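Shikimate 5-dehydrogenase AroE (5-dehydroshikimate reductase) (Mycobacterium tuberculosis, PDB 4P4G) probably catalyses the NADP-dependent interconversion of 3-dehydroshikimate and shikimate, the fourth of seven steps on the way to chorismate. Local coordinates at residues W36-I41 against G61-M66; P67-A72 against N103-G108; G126-A131 against V189-A194; L210-A213 against P219-L222; Q243-V248 against L254-E259. All coordinates share one frame; numbering follows the deposited sequence.

Overall arrangement
Contacts 1, 2 and 5 all touch the bound shikimate and carry most of its hydrogen bonds, whereas contacts 3 and 4 belong to the parallel sheet of the other half of the molecule. Contact 1 is tied to contact 5 through Ser63 OG and Gln247 OE1, 2.7 Å apart, and contact 2 to contact 5 through Thr104 OG1 and Gln243 O, 2.8 Å apart. Between the shikimate site and the Rossmann-type half, Lys69 NZ of contact 2 stands 2.9 Å from Thr128 OG1 of contact 3. Contacts 3 and 4 sit on neighbouring strands, 187-190 and 209-212, their centres 11 Å apart. Contacts 4 and 5 are far separated, with centres 24 Å apart.

Contact 1 of 5, residues W36-I41 against G61-M66. With SKM ((3R,4S,5R)-3,4,5-trihydroxycyclohex-1-ene-1-carboxylic acid), chain C.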
# COMPACT_ATOMS: atom_id res chain seq x y z
N TRP A 36 5.57 -21.48 -12.38
CA TRP A 36 4.55 -20.49 -12.05
C TRP A 36 4.80 -19.19 -12.81
O TRP A 36 5.95 -18.80 -13.05
CB TRP A 36 4.52 -20.22 -10.54
CG TRP A 36 3.92 -21.33 -9.70
CD1 TRP A 36 3.99 -22.68 -9.92
CD2 TRP A 36 3.15 -21.17 -8.50
NE1 TRP A 36 3.31 -23.36 -8.93
CE2 TRP A 36 2.79 -22.45 -8.05
CE3 TRP A 36 2.74 -20.05 -7.76
CZ2 TRP A 36 2.03 -22.65 -6.89
CZ3 TRP A 36 1.97 -20.26 -6.61
CH2 TRP A 36 1.63 -21.54 -6.19
N THR A 37 3.72 -18.51 -13.19
CA THR A 37 3.83 -17.23 -13.86
C THR A 37 3.20 -16.09 -13.06
O THR A 37 2.33 -16.31 -12.20
CB THR A 37 3.21 -17.28 -15.28
OG1 THR A 37 1.83 -17.68 -15.19
CG2 THR A 37 3.97 -18.28 -16.16
N TYR A 38 3.64 -14.88 -13.36
CA TYR A 38 3.08 -13.69 -12.74
C TYR A 38 3.12 -12.54 -13.74
O TYR A 38 4.19 -12.09 -14.15
CB TYR A 38 3.87 -13.36 -11.47
CG TYR A 38 3.26 -12.30 -10.59
CD1 TYR A 38 3.29 -10.96 -10.97
CD2 TYR A 38 2.67 -12.62 -9.38
CE1 TYR A 38 2.74 -9.97 -10.17
CE2 TYR A 38 2.13 -11.64 -8.57
CZ TYR A 38 2.17 -10.32 -8.97
OH TYR A 38 1.63 -9.36 -8.16
N GLU A 39 1.94 -12.07 -14.15
CA GLU A 39 1.86 -11.07 -15.20
C GLU A 39 1.17 -9.79 -14.75
O GLU A 39 0.48 -9.76 -13.73
CB GLU A 39 1.16 -11.65 -16.43
CG GLU A 39 -0.23 -12.19 -16.15
CD GLU A 39 -0.71 -13.13 -17.26
OE1 GLU A 39 -0.91 -14.34 -16.98
OE2 GLU A 39 -0.87 -12.67 -18.41
N ARG A 40 1.37 -8.72 -15.52
CA ARG A 40 0.66 -7.47 -15.28
C ARG A 40 -0.60 -7.45 -16.13
O ARG A 40 -0.55 -7.79 -17.32
CB ARG A 40 1.56 -6.29 -15.65
CG ARG A 40 2.91 -6.29 -14.91
CD ARG A 40 3.85 -5.21 -15.43
NE ARG A 40 5.17 -5.29 -14.82
CZ ARG A 40 6.13 -6.12 -15.21
NH1 ARG A 40 5.91 -6.94 -16.24
NH2 ARG A 40 7.29 -6.15 -14.58
N ILE A 41 -1.71 -7.06 -15.53
CA ILE A 41 -3.00 -6.98 -16.23
C ILE A 41 -3.57 -5.59 -16.05
O ILE A 41 -3.81 -5.15 -14.92
CB ILE A 41 -4.01 -8.01 -15.67
CG1 ILE A 41 -3.46 -9.43 -15.83
CG2 ILE A 41 -5.37 -7.88 -16.39
CD1 ILE A 41 -4.41 -10.48 -15.29
N GLY A 61 -4.21 -16.53 -7.24
CA GLY A 61 -4.43 -15.22 -6.64
C GLY A 61 -3.95 -14.08 -7.53
O GLY A 61 -3.26 -14.31 -8.52
N VAL A 62 -4.36 -12.86 -7.20
CA VAL A 62 -3.83 -11.67 -7.86
C VAL A 62 -3.60 -10.59 -6.83
O VAL A 62 -4.31 -10.50 -5.81
CB VAL A 62 -4.78 -11.13 -8.95
CG1 VAL A 62 -4.81 -12.05 -10.14
CG2 VAL A 62 -6.19 -10.92 -8.38
N SER A 63 -2.58 -9.78 -7.08
CA SER A 63 -2.35 -8.57 -6.33
C SER A 63 -3.19 -7.49 -6.99
O SER A 63 -3.43 -7.54 -8.19
CB SER A 63 -0.87 -8.20 -6.38
OG SER A 63 -0.05 -9.30 -6.02
N VAL A 64 -3.65 -6.52 -6.20
CA VAL A 64 -4.49 -5.47 -6.75
C VAL A 64 -3.91 -4.13 -6.35
O VAL A 64 -3.65 -3.89 -5.17
CB VAL A 64 -5.94 -5.58 -6.26
CG1 VAL A 64 -6.77 -4.43 -6.83
CG2 VAL A 64 -6.54 -6.92 -6.68
N THR A 65 -3.66 -3.29 -7.34
CA THR A 65 -3.20 -1.94 -7.05
C THR A 65 -4.25 -0.92 -7.47
O THR A 65 -5.38 -1.27 -7.82
CB THR A 65 -1.80 -1.67 -7.69
OG1 THR A 65 -1.24 -0.46 -7.16
CG2 THR A 65 -1.91 -1.56 -9.20
N MET A 66 -3.89 0.36 -7.41
CA MET A 66 -4.78 1.43 -7.86
C MET A 66 -5.25 1.18 -9.30
O MET A 66 -4.45 0.78 -10.16
CB MET A 66 -4.03 2.76 -7.75
CG MET A 66 -4.31 3.75 -8.85
SD MET A 66 -3.88 5.40 -8.28
CE MET A 66 -5.09 5.59 -6.97
O12 SKM C . -0.53 -3.17 -2.62
C8 SKM C . 0.46 -3.23 -3.64
C6 SKM C . 0.70 -1.83 -4.13
O7 SKM C . -0.52 -1.17 -4.39
C5 SKM C . 1.46 -1.90 -5.36
C4 SKM C . 1.66 -2.97 -6.13
C1 SKM C . 2.47 -2.83 -7.40
O2 SKM C . 2.72 -3.83 -8.08
O3 SKM C . 2.89 -1.72 -7.78
C10 SKM C . 1.10 -4.38 -5.77
C9 SKM C . -0.02 -4.18 -4.70
O11 SKM C . -0.23 -5.43 -4.16
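The mixed sheet of the substrate-binding domain carries this contact: Tyr38 on strand 37-42 and Ser63 on strand 59-64 meet across the strand between them, 7-12. Because that strand intervenes, the two backbones do not pair; the nearest CA atoms, of Tyr38 and Val62, are 8.7 Å apart. Tyr38 closes the gap with the full length of its ring. With CG anti to the backbone N (chi1 -170°) the side chain runs over Val10 and Ala8 until Tyr38 OH lies 2.7 Å from Ser63 OG and 3.3 Å from Ser63 CB. The hydroxyl of Tyr38 is the donor, and Ser63 OG lies at the ring edge in the plane of the ring. The serine oxygen has a second hydrogen bond, to the amide oxygen of Gln247, and His24 stacks on the tyrosine ring. One oxygen thus joins the phenol to the helix 236-252.

Beyond Ser63 the strand ends at the shikimate pocket, to which Ser63, Val64 and Thr65 all belong. Ser63 CB packs 3.6 Å from O11 of shikimate, and Val64 O is 3.7 Å from its C9, so the strand end lies against the cyclohexene ring. Thr65 makes the polar contact: Thr65 OG1 and shikimate O7 are 2.9 Å apart and hydrogen-bonded, and either hydroxyl could be the donor. A chi1 of -168° turns Thr65 OG1 away from its own backbone N and sets it beside O7.

Contact 2 of 5, residues P67-A72 against N103-G108; sequences PGKFAA and NTDIDG. With SKM ((3R,4S,5R)-3,4,5-trihydroxycyclohex-1-ene-1-carboxylic acid), chain C.
Lys69 and Asp105 approach from opposite directions and meet in a salt bridge, with Lys69 NZ 2.7 Å from Asp105 OD2. The ammonium group comes to the syn side of OD2, 33° out of the carboxylate plane. Lys69 gets there as a fully extended chain beyond CG, reaching from the first turn of helix 69-75 to the first turn of helix 105-113. Its nitrogen is held by several acceptors. Besides the carboxylate bond, Lys69 NZ donates to shikimate O7 at 2.9 Å and makes a hydrogen bond with Thr128 OG1. A further bond, from Lys69 NZ to shikimate O12 at 3.4 Å, is weak.

The two carboxylate oxygens divide the work, OD2 serving the lysine while Asp105 OD1 accepts from shikimate O12 at 2.6 Å. Such a lysine-aspartate pair gripping neighbouring hydroxyls of the substrate is a hallmark of the shikimate dehydrogenase family, and both residues line the pocket here.

The second shell is set by Asn103, just before the turn into helix 105-113. Asn103 OD1 caps the helix with two weak bonds, from Asp105 N at 2.9 Å and from Ile106 N at 3.4 Å. Its ND2 is satisfied by Ser88 O, and Thr104 OG1 by Gln243 O. Gly68 takes the N-cap position of the lysine's helix.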
# COMPACT_ATOMS: atom_id res chain seq x y z
N PRO A 67 -6.54 1.42 -9.59
CA PRO A 67 -7.58 1.94 -8.70
C PRO A 67 -8.55 0.88 -8.17
O PRO A 67 -9.69 1.23 -7.86
CB PRO A 67 -8.36 2.86 -9.64
CG PRO A 67 -8.36 2.08 -10.93
CD PRO A 67 -6.99 1.44 -11.00
N GLY A 68 -8.12 -0.36 -8.03
CA GLY A 68 -9.07 -1.43 -7.77
C GLY A 68 -9.23 -1.96 -6.36
O GLY A 68 -9.93 -2.96 -6.17
N LYS A 69 -8.62 -1.33 -5.36
CA LYS A 69 -8.62 -1.92 -4.01
C LYS A 69 -9.99 -1.97 -3.31
O LYS A 69 -10.24 -2.89 -2.54
CB LYS A 69 -7.56 -1.29 -3.11
CG LYS A 69 -6.15 -1.49 -3.69
CD LYS A 69 -5.10 -0.83 -2.79
CE LYS A 69 -3.71 -1.11 -3.33
NZ LYS A 69 -2.65 -0.51 -2.47
N PHE A 70 -10.85 -1.00 -3.58
CA PHE A 70 -12.21 -1.06 -3.04
C PHE A 70 -13.04 -2.10 -3.79
O PHE A 70 -13.78 -2.89 -3.19
CB PHE A 70 -12.87 0.32 -3.06
CG PHE A 70 -12.15 1.34 -2.21
CD1 PHE A 70 -12.17 1.23 -0.83
CD2 PHE A 70 -11.46 2.40 -2.79
CE1 PHE A 70 -11.50 2.17 -0.02
CE2 PHE A 70 -10.80 3.34 -2.00
CZ PHE A 70 -10.82 3.22 -0.62
N ALA A 71 -12.88 -2.13 -5.11
CA ALA A 71 -13.58 -3.11 -5.93
C ALA A 71 -13.19 -4.54 -5.54
O ALA A 71 -14.02 -5.43 -5.54
CB ALA A 71 -13.30 -2.86 -7.40
N ALA A 72 -11.91 -4.73 -5.22
CA ALA A 72 -11.40 -6.05 -4.83
C ALA A 72 -12.07 -6.54 -3.56
O ALA A 72 -12.46 -7.70 -3.47
CB ALA A 72 -9.87 -6.02 -4.66
N ASN A 103 -5.68 -7.68 3.01
CA ASN A 103 -4.92 -6.46 2.83
C ASN A 103 -3.54 -6.62 3.44
O ASN A 103 -3.39 -6.69 4.66
CB ASN A 103 -5.63 -5.26 3.45
CG ASN A 103 -5.02 -3.96 3.02
OD1 ASN A 103 -3.84 -3.70 3.30
ND2 ASN A 103 -5.78 -3.14 2.32
N THR A 104 -2.53 -6.69 2.58
CA THR A 104 -1.15 -6.77 3.06
C THR A 104 -0.41 -5.43 3.04
O THR A 104 0.77 -5.38 3.41
CB THR A 104 -0.33 -7.81 2.26
OG1 THR A 104 -0.09 -7.31 0.94
CG2 THR A 104 -1.08 -9.13 2.16
N ASP A 105 -1.07 -4.34 2.63
CA ASP A 105 -0.46 -3.01 2.66
C ASP A 105 -0.21 -2.54 4.10
O ASP A 105 0.63 -1.67 4.34
CB ASP A 105 -1.34 -1.96 1.96
CG ASP A 105 -1.34 -2.08 0.45
OD1 ASP A 105 -0.28 -2.36 -0.14
OD2 ASP A 105 -2.43 -1.89 -0.15
N ILE A 106 -0.95 -3.10 5.04
CA ILE A 106 -0.70 -2.84 6.46
C ILE A 106 0.72 -3.29 6.80
O ILE A 106 1.48 -2.53 7.41
CB ILE A 106 -1.70 -3.59 7.36
CG1 ILE A 106 -3.13 -3.14 7.08
CG2 ILE A 106 -1.34 -3.40 8.83
CD1 ILE A 106 -4.16 -4.12 7.63
N ASP A 107 1.07 -4.52 6.40
CA ASP A 107 2.44 -5.02 6.54
C ASP A 107 3.44 -4.15 5.80
O ASP A 107 4.57 -3.95 6.27
CB ASP A 107 2.57 -6.43 5.97
CG ASP A 107 1.80 -7.47 6.75
OD1 ASP A 107 1.41 -7.19 7.90
OD2 ASP A 107 1.62 -8.58 6.21
N GLY A 108 3.04 -3.67 4.62
CA GLY A 108 3.88 -2.81 3.82
C GLY A 108 4.29 -1.58 4.59
O GLY A 108 5.47 -1.21 4.64
O12 SKM C . -0.53 -3.17 -2.62
C8 SKM C . 0.46 -3.23 -3.64
C6 SKM C . 0.70 -1.83 -4.13
O7 SKM C . -0.52 -1.17 -4.39
C5 SKM C . 1.46 -1.90 -5.36
C4 SKM C . 1.66 -2.97 -6.13
C1 SKM C . 2.47 -2.83 -7.40
O2 SKM C . 2.72 -3.83 -8.08
O3 SKM C . 2.89 -1.72 -7.78
C10 SKM C . 1.10 -4.38 -5.77
C9 SKM C . -0.02 -4.18 -4.70
O11 SKM C . -0.23 -5.43 -4.16

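Contact 3 of 5, residues G126-A131 against V189-A194; sequences GGTAPA and VSTIPA
No aromatic ring or planar side chain takes part where Thr128 and Ala129 meet Thr191, so there are no faces or edges to assign; the surfaces are methyl groups and one hydroxyl. Thr128 CG2 lies 3.9 Å from Thr191 CG2, the two side chains crossing obliquely. On the other branch Thr191 OG1 comes 3.8 Å from Ala129 CB, so the methyl meets Thr128 and the oxygen meets the Ala129 methyl. The chi1 of Thr191, 72°, leaves its CG2 anti to the carbonyl carbon, where it faces Thr128.

The polar ends are satisfied differently. Thr191 OG1 is hydrogen-bonded to Leu123 O on the neighbouring strand and also accepts from a water at 2.8 Å. The same water accepts from Gly126 N, again at 2.8 Å, and so bridges the two segments, which share no direct hydrogen bond. Thr128 OG1, by contrast, belongs to Lys69 in the substrate pocket.

Gly126 and Ala129 fit a Gly-x-Gly-x-x-Ala pattern in the turn from strand 119-123 into helix 129-139, and strand 187-190 lies beside that strand; this is consistent with the dinucleotide-binding turn of a Rossmann-type fold.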
# COMPACT_ATOMS: atom_id res chain seq x y z
N GLY A 126 -7.39 7.49 -0.75
CA GLY A 126 -7.57 6.38 -1.67
C GLY A 126 -7.45 5.04 -0.99
O GLY A 126 -7.50 4.95 0.24
N GLY A 127 -7.31 3.98 -1.78
CA GLY A 127 -7.34 2.62 -1.25
C GLY A 127 -6.18 2.22 -0.36
O GLY A 127 -6.29 1.25 0.39
N THR A 128 -5.07 2.95 -0.42
CA THR A 128 -3.91 2.65 0.40
C THR A 128 -3.96 3.45 1.71
O THR A 128 -3.35 3.07 2.71
CB THR A 128 -2.60 2.95 -0.36
OG1 THR A 128 -2.60 2.22 -1.60
CG2 THR A 128 -1.39 2.54 0.46
N ALA A 129 -4.69 4.56 1.71
CA ALA A 129 -4.78 5.39 2.92
C ALA A 129 -5.27 4.69 4.19
O ALA A 129 -4.71 4.91 5.26
CB ALA A 129 -5.61 6.66 2.64
N PRO A 130 -6.33 3.87 4.11
CA PRO A 130 -6.72 3.22 5.37
C PRO A 130 -5.71 2.18 5.84
O PRO A 130 -5.59 1.98 7.05
CB PRO A 130 -8.06 2.56 5.03
CG PRO A 130 -8.08 2.45 3.53
CD PRO A 130 -7.28 3.59 3.02
N ALA A 131 -4.98 1.55 4.92
CA ALA A 131 -3.89 0.66 5.32
C ALA A 131 -2.79 1.42 6.03
O ALA A 131 -2.18 0.90 6.97
CB ALA A 131 -3.34 -0.08 4.11
N VAL A 189 3.18 9.45 5.95
CA VAL A 189 2.97 8.43 4.93
C VAL A 189 2.15 9.03 3.80
O VAL A 189 1.01 9.46 4.01
CB VAL A 189 2.26 7.19 5.48
CG1 VAL A 189 2.10 6.16 4.36
CG2 VAL A 189 3.03 6.60 6.67
N SER A 190 2.73 9.09 2.61
CA SER A 190 2.04 9.73 1.48
C SER A 190 1.45 8.72 0.51
O SER A 190 2.16 7.88 -0.04
CB SER A 190 2.99 10.65 0.71
OG SER A 190 2.30 11.24 -0.39
N THR A 191 0.13 8.81 0.30
CA THR A 191 -0.53 7.91 -0.65
C THR A 191 -1.13 8.64 -1.85
O THR A 191 -1.89 8.05 -2.62
CB THR A 191 -1.60 7.02 0.04
OG1 THR A 191 -2.74 7.81 0.39
CG2 THR A 191 -1.04 6.37 1.30
N ILE A 192 -0.80 9.92 -2.00
CA ILE A 192 -1.33 10.74 -3.10
C ILE A 192 -0.38 10.74 -4.31
O ILE A 192 0.78 10.34 -4.18
CB ILE A 192 -1.60 12.21 -2.66
CG1 ILE A 192 -0.33 12.87 -2.12
CG2 ILE A 192 -2.70 12.25 -1.63
CD1 ILE A 192 -0.54 14.34 -1.74
N PRO A 193 -0.89 11.14 -5.50
CA PRO A 193 -0.01 11.16 -6.67
C PRO A 193 1.16 12.12 -6.46
O PRO A 193 1.01 13.11 -5.74
CB PRO A 193 -0.91 11.70 -7.78
CG PRO A 193 -2.29 11.27 -7.37
CD PRO A 193 -2.30 11.38 -5.87
N ALA A 194 2.30 11.83 -7.08
CA ALA A 194 3.48 12.66 -6.90
C ALA A 194 3.23 14.07 -7.43
O ALA A 194 3.77 15.04 -6.89
CB ALA A 194 4.70 12.02 -7.60
O HOH W 1 -4.73 7.99 -1.58

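Contact 4 of 5, residues L210-A213 against P219-L222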
# COMPACT_ATOMS: atom_id res chain seq x y z
N LEU A 210 9.69 10.22 5.98
CA LEU A 210 8.71 10.12 4.91
C LEU A 210 8.68 8.71 4.37
O LEU A 210 9.72 8.16 3.97
CB LEU A 210 9.08 11.04 3.75
CG LEU A 210 8.42 10.72 2.39
CD1 LEU A 210 6.92 11.01 2.41
CD2 LEU A 210 9.10 11.48 1.24
N LEU A 211 7.49 8.11 4.35
CA LEU A 211 7.30 6.89 3.58
C LEU A 211 6.44 7.27 2.39
O LEU A 211 5.31 7.72 2.56
CB LEU A 211 6.60 5.82 4.44
CG LEU A 211 6.15 4.55 3.70
CD1 LEU A 211 7.33 3.85 3.02
CD2 LEU A 211 5.44 3.60 4.65
N ASP A 212 6.98 7.14 1.17
CA ASP A 212 6.19 7.48 -0.01
C ASP A 212 5.75 6.20 -0.68
O ASP A 212 6.57 5.33 -0.97
CB ASP A 212 7.03 8.34 -0.98
CG ASP A 212 6.18 9.12 -1.97
OD1 ASP A 212 5.07 8.66 -2.31
OD2 ASP A 212 6.63 10.21 -2.43
N ALA A 213 4.45 6.05 -0.92
CA ALA A 213 3.94 4.84 -1.57
C ALA A 213 4.39 4.73 -3.03
O ALA A 213 4.44 3.64 -3.60
CB ALA A 213 2.43 4.77 -1.47
N PRO A 219 13.16 9.91 -7.94
CA PRO A 219 12.44 10.29 -6.72
C PRO A 219 11.24 11.17 -7.02
O PRO A 219 11.20 11.81 -8.05
CB PRO A 219 13.48 11.12 -5.95
CG PRO A 219 14.34 11.72 -7.02
CD PRO A 219 14.41 10.69 -8.12
N THR A 220 10.26 11.18 -6.13
CA THR A 220 9.17 12.15 -6.25
C THR A 220 9.66 13.51 -5.80
O THR A 220 10.64 13.61 -5.02
CB THR A 220 7.99 11.74 -5.39
OG1 THR A 220 8.39 11.68 -4.01
CG2 THR A 220 7.47 10.39 -5.82
N PRO A 221 8.99 14.58 -6.26
CA PRO A 221 9.32 15.92 -5.76
C PRO A 221 9.27 15.99 -4.24
O PRO A 221 10.14 16.64 -3.62
CB PRO A 221 8.24 16.81 -6.39
CG PRO A 221 7.98 16.13 -7.71
CD PRO A 221 8.05 14.65 -7.40
N LEU A 222 8.28 15.33 -3.64
CA LEU A 222 8.16 15.28 -2.18
C LEU A 222 9.38 14.63 -1.54
O LEU A 222 9.92 15.14 -0.56
CB LEU A 222 6.90 14.51 -1.79
CG LEU A 222 6.68 14.42 -0.28
CD1 LEU A 222 6.64 15.83 0.32
CD2 LEU A 222 5.41 13.65 0.05
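Thr220 and Asp212 come from opposite directions, and the threonine side chain can be followed outward atom by atom. Thr220 CB already lies 3.6 Å from Asp212 OD2. From there the chain forks. A chi1 of 60° turns the hydroxyl to the aspartate, and Thr220 OG1 donates to Asp212 OD2 at 2.8 Å, meeting the acceptor nearly along its C-O axis. The other branch, Thr220 CG2, rests 3.5 Å from the same oxygen, Asp212 OD2, so a single carboxylate oxygen faces the whole side chain. Thr220 OG1 also accepts from Ala223 N, which makes the threonine the N-cap of helix 221-229; one hydroxyl thus caps the helix and fastens it to the strand. The other carboxylate oxygen, Asp212 OD1, accepts from Ile214 N. The aspartate is therefore bonded through both oxygens, a pattern that would be expected to steady its rotation.

Two residues earlier on the same strand, and on the same side, Leu210 makes the apolar part of the contact. Leu210 and Leu222 cross at an angle, with Leu210 CD1 3.8 Å from Leu222 CD2 and Leu210 CD2 4.1 Å from Leu222 CG. Every touching residue is buried. Polar cap and leucine pair together join the start of helix 221-229 to strand 209-212, the first strand-to-helix junction of a beta-alpha-beta unit completed by strand 232-234.

Contact 5 of 5, residues Q243-V248 against L254-E259; sequences QAFAQV and LPAPRE. With SKM ((3R,4S,5R)-3,4,5-trihydroxycyclohex-1-ene-1-carboxylic acid), chain C.
Phe245 and Arg258 set the geometry here, their side chains crossing at about a right angle. The arginine side chain passes over one face of the phenylalanine ring. Arg258 CG sits over that face, 3.8 Å from the centroid of the Phe245 ring, as a CH-pi contact. A bend at chi3 (141°) carries the guanidinium over the CD2 side of the ring, toward Phe245 CB: Arg258 NH2 comes 3.7 Å from Phe245 CB, and Arg258 CZ is 4.4 Å from the ring centroid, 33° off the normal. The ring and guanidinium planes are 39° apart, so the cation-pi contact is off-centre and tilted, not a flat stack.

Ala256 approaches the same ring obliquely, and Ala256 CB lies 3.5 Å from Phe245 O, packing against the helix backbone. One turn on, Val248 and Pro257 reach toward each other, with Val248 CG1 4.1 Å from Pro257 CD. Pro257 centres an inverse gamma turn, closed by a weak bond from Arg258 N to Ala256 O at 3.0 Å, which bends the chain into helix 258-267.

Gln243 and Gln247 leave helix 236-252 in a different direction, toward the shikimate pocket. Shikimate O11 donates to Gln243 OE1 at 3.1 Å and accepts from Gln247 NE2 at 3.0 Å. The amide oxygen of Gln247 is bound by Ser63 and His24, which fixes which end of that amide faces the substrate.

Chemically, then, one helix does two jobs: the side-chain amides of Gln243 and Gln247 use O11 as donor and as acceptor, while Phe245 meets the C-terminal segment by apolar and cation-pi contacts, with no hydrogen bond between the two segments.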
# COMPACT_ATOMS: atom_id res chain seq x y z
N GLN A 243 4.91 -5.58 1.74
CA GLN A 243 3.55 -6.08 1.48
C GLN A 243 3.58 -7.35 0.65
O GLN A 243 2.62 -8.13 0.64
CB GLN A 243 2.67 -5.00 0.82
CG GLN A 243 3.07 -4.60 -0.58
CD GLN A 243 2.57 -5.55 -1.64
OE1 GLN A 243 1.41 -5.98 -1.63
NE2 GLN A 243 3.44 -5.91 -2.57
N ALA A 244 4.68 -7.58 -0.07
CA ALA A 244 4.76 -8.71 -0.98
C ALA A 244 4.96 -10.02 -0.22
O ALA A 244 4.51 -11.06 -0.68
CB ALA A 244 5.86 -8.51 -2.00
N PHE A 245 5.62 -9.97 0.94
CA PHE A 245 5.86 -11.17 1.74
C PHE A 245 4.57 -11.94 2.03
O PHE A 245 4.48 -13.14 1.79
CB PHE A 245 6.52 -10.82 3.08
CG PHE A 245 7.90 -10.23 2.95
CD1 PHE A 245 8.78 -10.66 1.96
CD2 PHE A 245 8.31 -9.26 3.85
CE1 PHE A 245 10.05 -10.11 1.87
CE2 PHE A 245 9.58 -8.71 3.75
CZ PHE A 245 10.45 -9.14 2.77
N ALA A 246 3.55 -11.24 2.53
CA ALA A 246 2.32 -11.91 2.92
C ALA A 246 1.54 -12.36 1.70
O ALA A 246 0.76 -13.30 1.77
CB ALA A 246 1.48 -10.99 3.79
N GLN A 247 1.71 -11.66 0.58
CA GLN A 247 1.04 -12.06 -0.65
C GLN A 247 1.61 -13.38 -1.15
O GLN A 247 0.86 -14.29 -1.53
CB GLN A 247 1.18 -10.97 -1.71
CG GLN A 247 0.24 -9.81 -1.51
CD GLN A 247 0.21 -8.92 -2.73
OE1 GLN A 247 1.11 -8.98 -3.58
NE2 GLN A 247 -0.83 -8.10 -2.83
N VAL A 248 2.93 -13.51 -1.15
CA VAL A 248 3.56 -14.77 -1.55
C VAL A 248 3.09 -15.92 -0.66
O VAL A 248 2.77 -17.00 -1.15
CB VAL A 248 5.10 -14.65 -1.55
CG1 VAL A 248 5.74 -16.01 -1.74
CG2 VAL A 248 5.54 -13.71 -2.67
N LEU A 254 3.35 -21.27 1.49
CA LEU A 254 4.70 -21.49 2.03
C LEU A 254 5.21 -20.19 2.66
O LEU A 254 4.70 -19.12 2.34
CB LEU A 254 5.64 -21.90 0.89
CG LEU A 254 5.43 -23.30 0.31
CD1 LEU A 254 5.98 -23.40 -1.10
CD2 LEU A 254 6.07 -24.35 1.20
N PRO A 255 6.23 -20.28 3.53
CA PRO A 255 6.79 -19.05 4.12
C PRO A 255 7.46 -18.22 3.03
O PRO A 255 8.05 -18.78 2.10
CB PRO A 255 7.86 -19.57 5.09
CG PRO A 255 7.57 -21.05 5.26
CD PRO A 255 6.97 -21.48 3.96
N ALA A 256 7.39 -16.90 3.15
CA ALA A 256 8.01 -16.05 2.14
C ALA A 256 9.53 -16.20 2.22
O ALA A 256 10.10 -16.20 3.30
CB ALA A 256 7.61 -14.60 2.33
N PRO A 257 10.17 -16.36 1.06
CA PRO A 257 11.63 -16.42 1.01
C PRO A 257 12.18 -14.99 1.02
O PRO A 257 12.50 -14.40 -0.03
CB PRO A 257 11.90 -17.12 -0.33
CG PRO A 257 10.73 -16.77 -1.18
CD PRO A 257 9.55 -16.58 -0.26
N ARG A 258 12.25 -14.44 2.23
CA ARG A 258 12.56 -13.03 2.41
C ARG A 258 13.93 -12.63 1.85
O ARG A 258 14.05 -11.56 1.27
CB ARG A 258 12.40 -12.64 3.89
CG ARG A 258 10.95 -12.73 4.36
CD ARG A 258 10.80 -12.53 5.87
NE ARG A 258 9.61 -11.75 6.20
CZ ARG A 258 8.38 -12.24 6.32
NH1 ARG A 258 8.15 -13.53 6.12
NH2 ARG A 258 7.37 -11.44 6.64
N GLU A 259 14.94 -13.47 2.04
CA GLU A 259 16.28 -13.22 1.49
C GLU A 259 16.24 -13.07 -0.04
O GLU A 259 16.74 -12.09 -0.59
CB GLU A 259 17.27 -14.32 1.93
CG GLU A 259 17.06 -15.73 1.32
CD GLU A 259 15.60 -16.23 1.39
OE1 GLU A 259 14.84 -15.74 2.24
OE2 GLU A 259 15.21 -17.08 0.59
O12 SKM C . -0.53 -3.17 -2.62
C8 SKM C . 0.46 -3.23 -3.64
C6 SKM C . 0.70 -1.83 -4.13
O7 SKM C . -0.52 -1.17 -4.39
C5 SKM C . 1.46 -1.90 -5.36
C4 SKM C . 1.66 -2.97 -6.13
C1 SKM C . 2.47 -2.83 -7.40
O2 SKM C . 2.72 -3.83 -8.08
O3 SKM C . 2.89 -1.72 -7.78
C10 SKM C . 1.10 -4.38 -5.77
C9 SKM C . -0.02 -4.18 -4.70
O11 SKM C . -0.23 -5.43 -4.16